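Local coordinates for CmeC (Campylobacter jejuni, PDB 4MT4), which forms a trimeric outer-membrane channel of the outer membrane factor family and probably carries efflux substrates out of the cell, at residues N112-G117 with G311-L316. Residues are numbered along the deposited sequence; the frame is centred on the assembly and turned at random.
Sequences NDFKMG and GDLDTL. With C8E ((hydroxyethyloxy)tri(ethyloxy)octane), chain N; C8E ((hydroxyethyloxy)tri(ethyloxy)octane), chain Q.
The carbonyl O of Gly311, against which Asn112 CB packs, takes a hydrogen bond from a water and lies within reach of a detergent hydroxyl. The water, 2.7 Å from that O, also accepts from the backbone N of Asn112 at 2.7 Å, bridging strand and loop. The hydroxyl, O21 of one bound C8E, is near both Gly311 O and Asp312 OD2, though its single proton can serve just one at a time. Asn112 ND2 donates to the same O21 at 3.1 Å, with an N-H...O angle of 156°. An amide suits this place because its other end, OD1, can accept from Arg93.

Phe114 supplies the apolar centre. With CG beside the backbone N (chi1 -60°), its ring reaches the loop and offers a broad flat face to Leu313 CB, 4.0 Å from the centroid in a CH-pi contact; the ether O18 of the detergent approaches obliquely. Leu316 packs at the base of the Phe114 side chain. Its forked end meets two strand residues: CD1 lies 3.9 Å from Phe114 CB and close to its backbone O, while CD2 meets Met116 CE at 3.7 Å. The flexible thioether chain of Met116, bent at chi3, crosses Leu316 at about a right angle, and its CG rests against a second C8E.

Pro101 and Asn99 of a neighbouring subunit pack against Asp113 and Thr315, respectively. The loop, which leads on to strand 322-335, thus folds back onto strand 109-124, flanked by strands 84-96 and 299-310 in the antiparallel sheet that each subunit contributes to the beta-barrel, far from the long helices.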
ATOM      1  N   ASN B 112     -44.749 -42.878  -6.160  1.00 51.42           N
ATOM      2  CA  ASN B 112     -44.279 -41.853  -5.239  1.00 41.68           C
ATOM      3  C   ASN B 112     -43.178 -42.369  -4.326  1.00 45.29           C
ATOM      4  O   ASN B 112     -42.949 -43.574  -4.233  1.00 42.29           O
ATOM      5  CB  ASN B 112     -45.438 -41.318  -4.397  1.00 45.69           C
ATOM      6  CG  ASN B 112     -46.513 -40.667  -5.236  1.00 45.68           C
ATOM      7  OD1 ASN B 112     -46.234 -40.101  -6.290  1.00 47.66           O
ATOM      8  ND2 ASN B 112     -47.754 -40.746  -4.773  1.00 46.72           N
ATOM      9  N   ASP B 113     -42.503 -41.444  -3.651  1.00 42.70           N
ATOM     10  CA  ASP B 113     -41.457 -41.789  -2.697  1.00 51.90           C
ATOM     11  C   ASP B 113     -41.312 -40.696  -1.643  1.00 47.18           C
ATOM     12  O   ASP B 113     -40.937 -39.566  -1.952  1.00 47.95           O
ATOM     13  CB  ASP B 113     -40.124 -42.015  -3.411  1.00 50.16           C
ATOM     14  CG  ASP B 113     -39.071 -42.622  -2.503  1.00 50.57           C
ATOM     15  OD1 ASP B 113     -39.440 -43.397  -1.593  1.00 49.10           O
ATOM     16  OD2 ASP B 113     -37.875 -42.327  -2.701  1.00 75.87           O
ATOM     17  N   PHE B 114     -41.616 -41.039  -0.398  1.00 42.57           N
ATOM     18  CA  PHE B 114     -41.513 -40.086   0.698  1.00 41.77           C
ATOM     19  C   PHE B 114     -40.460 -40.535   1.705  1.00 47.68           C
ATOM     20  O   PHE B 114     -40.447 -41.690   2.124  1.00 44.46           O
ATOM     21  CB  PHE B 114     -42.868 -39.911   1.387  1.00 42.83           C
ATOM     22  CG  PHE B 114     -43.948 -39.397   0.476  1.00 44.95           C
ATOM     23  CD1 PHE B 114     -44.083 -38.039   0.234  1.00 39.05           C
ATOM     24  CD2 PHE B 114     -44.828 -40.273  -0.138  1.00 46.21           C
ATOM     25  CE1 PHE B 114     -45.075 -37.565  -0.604  1.00 42.06           C
ATOM     26  CE2 PHE B 114     -45.822 -39.807  -0.977  1.00 45.12           C
ATOM     27  CZ  PHE B 114     -45.946 -38.450  -1.209  1.00 50.25           C
ATOM     28  N   LYS B 115     -39.574 -39.617   2.084  1.00 43.27           N
ATOM     29  CA  LYS B 115     -38.513 -39.924   3.036  1.00 43.46           C
ATOM     30  C   LYS B 115     -38.476 -38.918   4.184  1.00 54.21           C
ATOM     31  O   LYS B 115     -38.930 -37.782   4.045  1.00 49.33           O
ATOM     32  CB  LYS B 115     -37.157 -39.957   2.331  1.00 42.83           C
ATOM     33  CG  LYS B 115     -37.025 -41.037   1.266  1.00 55.88           C
ATOM     34  CD  LYS B 115     -35.690 -40.925   0.549  1.00 49.80           C
ATOM     35  CE  LYS B 115     -35.514 -42.025  -0.485  1.00 53.96           C
ATOM     36  NZ  LYS B 115     -34.251 -41.849  -1.254  1.00 58.47           N
ATOM     37  N   MET B 116     -37.924 -39.351   5.314  1.00 50.09           N
ATOM     38  CA  MET B 116     -37.819 -38.524   6.515  1.00 57.30           C
ATOM     39  C   MET B 116     -36.936 -39.208   7.555  1.00 54.14           C
ATOM     40  O   MET B 116     -37.166 -40.367   7.894  1.00 57.95           O
ATOM     41  CB  MET B 116     -39.202 -38.248   7.113  1.00 65.66           C
ATOM     42  CG  MET B 116     -39.161 -37.482   8.426  1.00 69.40           C
ATOM     43  SD  MET B 116     -40.735 -37.464   9.305  1.00 87.45           S
ATOM     44  CE  MET B 116     -41.810 -36.725   8.078  1.00 90.90           C
ATOM     45  N   GLY B 117     -35.932 -38.495   8.058  1.00 50.44           N
ATOM     46  CA  GLY B 117     -35.069 -39.046   9.089  1.00 53.75           C
ATOM     47  C   GLY B 117     -33.829 -38.231   9.415  1.00 56.37           C
ATOM     48  O   GLY B 117     -33.601 -37.168   8.838  1.00 54.58           O
ATOM     49  N   GLY B 311     -44.052 -45.364  -0.071  1.00 41.84           N
ATOM     50  CA  GLY B 311     -44.576 -44.960  -1.362  1.00 35.93           C
ATOM     51  C   GLY B 311     -45.848 -44.151  -1.205  1.00 39.22           C
ATOM     52  O   GLY B 311     -46.402 -43.641  -2.180  1.00 42.66           O
ATOM     53  N   ASP B 312     -46.309 -44.042   0.037  1.00 40.14           N
ATOM     54  CA  ASP B 312     -47.498 -43.267   0.358  1.00 42.74           C
ATOM     55  C   ASP B 312     -47.250 -42.404   1.589  1.00 47.71           C
ATOM     56  O   ASP B 312     -46.598 -42.834   2.542  1.00 48.17           O
ATOM     57  CB  ASP B 312     -48.699 -44.185   0.588  1.00 46.31           C
ATOM     58  CG  ASP B 312     -48.870 -45.210  -0.518  1.00 67.99           C
ATOM     59  OD1 ASP B 312     -48.427 -46.364  -0.338  1.00 65.67           O
ATOM     60  OD2 ASP B 312     -49.447 -44.863  -1.571  1.00 64.73           O
ATOM     61  N   LEU B 313     -47.774 -41.185   1.561  1.00 41.27           N
ATOM     62  CA  LEU B 313     -47.578 -40.245   2.655  1.00 41.15           C
ATOM     63  C   LEU B 313     -48.332 -40.676   3.912  1.00 43.00           C
ATOM     64  O   LEU B 313     -47.859 -40.469   5.030  1.00 44.86           O
ATOM     65  CB  LEU B 313     -48.020 -38.845   2.231  1.00 31.33           C
ATOM     66  CG  LEU B 313     -47.922 -37.765   3.308  1.00 45.69           C
ATOM     67  CD1 LEU B 313     -46.485 -37.619   3.783  1.00 38.85           C
ATOM     68  CD2 LEU B 313     -48.464 -36.442   2.795  1.00 49.15           C
ATOM     69  N   ASP B 314     -49.497 -41.285   3.725  1.00 45.23           N
ATOM     70  CA  ASP B 314     -50.354 -41.653   4.849  1.00 41.45           C
ATOM     71  C   ASP B 314     -49.749 -42.748   5.733  1.00 51.39           C
ATOM     72  O   ASP B 314     -50.148 -42.905   6.886  1.00 58.09           O
ATOM     73  CB  ASP B 314     -51.732 -42.090   4.343  1.00 48.57           C
ATOM     74  CG  ASP B 314     -51.657 -43.244   3.367  1.00 53.06           C
ATOM     75  OD1 ASP B 314     -51.332 -43.004   2.185  1.00 60.35           O
ATOM     76  OD2 ASP B 314     -51.934 -44.389   3.781  1.00 52.91           O
ATOM     77  N   THR B 315     -48.789 -43.497   5.198  1.00 47.68           N
ATOM     78  CA  THR B 315     -48.127 -44.551   5.964  1.00 46.90           C
ATOM     79  C   THR B 315     -46.656 -44.238   6.215  1.00 46.36           C
ATOM     80  O   THR B 315     -45.870 -45.136   6.521  1.00 50.20           O
ATOM     81  CB  THR B 315     -48.213 -45.915   5.252  1.00 45.74           C
ATOM     82  OG1 THR B 315     -47.577 -45.829   3.970  1.00 45.94           O
ATOM     83  CG2 THR B 315     -49.662 -46.340   5.073  1.00 41.51           C
ATOM     84  N   LEU B 316     -46.286 -42.969   6.086  1.00 45.58           N
ATOM     85  CA  LEU B 316     -44.885 -42.570   6.183  1.00 41.82           C
ATOM     86  C   LEU B 316     -44.280 -42.846   7.560  1.00 42.30           C
ATOM     87  O   LEU B 316     -43.139 -43.284   7.659  1.00 51.19           O
ATOM     88  CB  LEU B 316     -44.732 -41.089   5.836  1.00 42.11           C
ATOM     89  CG  LEU B 316     -43.302 -40.547   5.894  1.00 52.28           C
ATOM     90  CD1 LEU B 316     -42.395 -41.340   4.967  1.00 46.88           C
ATOM     91  CD2 LEU B 316     -43.274 -39.070   5.546  1.00 38.60           C
TER
HETATM   92  C1  C8E N 502     -43.952 -23.642  -5.494  1.00 75.16           C
HETATM   93  C2  C8E N 502     -44.202 -24.705  -4.479  1.00 94.36           C
HETATM   94  C3  C8E N 502     -44.594 -26.055  -4.980  1.00100.81           C
HETATM   95  C4  C8E N 502     -44.558 -27.190  -4.016  1.00 97.85           C
HETATM   96  C5  C8E N 502     -44.367 -28.557  -4.582  1.00 85.46           C
HETATM   97  C6  C8E N 502     -43.548 -29.517  -3.790  1.00 81.00           C
HETATM   98  C7  C8E N 502     -42.938 -30.664  -4.519  1.00 64.27           C
HETATM   99  C8  C8E N 502     -43.215 -32.035  -4.006  1.00 68.40           C
HETATM  100  O9  C8E N 502     -43.949 -32.880  -4.808  1.00 70.62           O
HETATM  101  C10 C8E N 502     -43.924 -34.234  -4.553  1.00 56.64           C
HETATM  102  C11 C8E N 502     -44.962 -35.077  -5.205  1.00 58.12           C
HETATM  103  O12 C8E N 502     -46.252 -34.968  -4.736  1.00 60.66           O
HETATM  104  C13 C8E N 502     -46.970 -36.111  -4.467  1.00 52.75           C
HETATM  105  C14 C8E N 502     -48.453 -36.030  -4.570  1.00 66.90           C
HETATM  106  O15 C8E N 502     -49.174 -37.124  -4.147  1.00 64.79           O
HETATM  107  C16 C8E N 502     -49.039 -37.548  -2.843  1.00 50.13           C
HETATM  108  C17 C8E N 502     -49.776 -38.778  -2.440  1.00 71.15           C
HETATM  109  O18 C8E N 502     -49.292 -39.490  -1.366  1.00 77.90           O
HETATM  110  C19 C8E N 502     -49.717 -40.784  -1.177  1.00 54.17           C
HETATM  111  C20 C8E N 502     -49.861 -41.649  -2.384  1.00 78.86           C
HETATM  112  O21 C8E N 502     -48.909 -42.624  -2.609  1.00 55.88           O
HETATM  113  C1  C8E Q 505     -34.431 -49.895  15.609  1.00 83.85           C
HETATM  114  C2  C8E Q 505     -34.260 -48.414  15.577  1.00 66.63           C
HETATM  115  C3  C8E Q 505     -35.322 -47.577  16.204  1.00 74.09           C
HETATM  116  C4  C8E Q 505     -36.149 -46.723  15.305  1.00 72.90           C
HETATM  117  C5  C8E Q 505     -36.578 -45.392  15.819  1.00 81.65           C
HETATM  118  C6  C8E Q 505     -37.234 -44.462  14.857  1.00 83.37           C
HETATM  119  C7  C8E Q 505     -37.022 -42.998  15.046  1.00 75.89           C
HETATM  120  C8  C8E Q 505     -37.237 -42.126  13.856  1.00 77.87           C
HETATM  121  O9  C8E Q 505     -36.583 -40.913  13.802  1.00 80.72           O
HETATM  122  C10 C8E Q 505     -36.687 -40.152  12.657  1.00 65.03           C
HETATM  123  C11 C8E Q 505     -36.933 -38.690  12.810  1.00 71.31           C
HETATM  124  O12 C8E Q 505     -36.964 -37.931  11.660  1.00 72.86           O
HETATM  125  C13 C8E Q 505     -36.487 -36.638  11.677  1.00 71.79           C
HETATM  126  C14 C8E Q 505     -37.244 -35.620  10.893  1.00 72.64           C
HETATM  127  O15 C8E Q 505     -36.523 -34.736  10.120  1.00 61.35           O
HETATM  128  C16 C8E Q 505     -36.821 -33.393  10.184  1.00 57.54           C
HETATM  129  C17 C8E Q 505     -36.565 -32.561   8.976  1.00 70.19           C
HETATM  130  O18 C8E Q 505     -37.090 -31.286   8.943  1.00 93.99           O
HETATM  131  C19 C8E Q 505     -37.139 -30.523  10.092  1.00100.51           C
HETATM  132  C20 C8E Q 505     -38.471 -30.243  10.705  1.00109.92           C
HETATM  133  O21 C8E Q 505     -38.509 -29.815  12.017  1.00 90.01           O
HETATM  134  O   HOH W   1     -46.411 -44.445  -4.751  1.00 43.86           O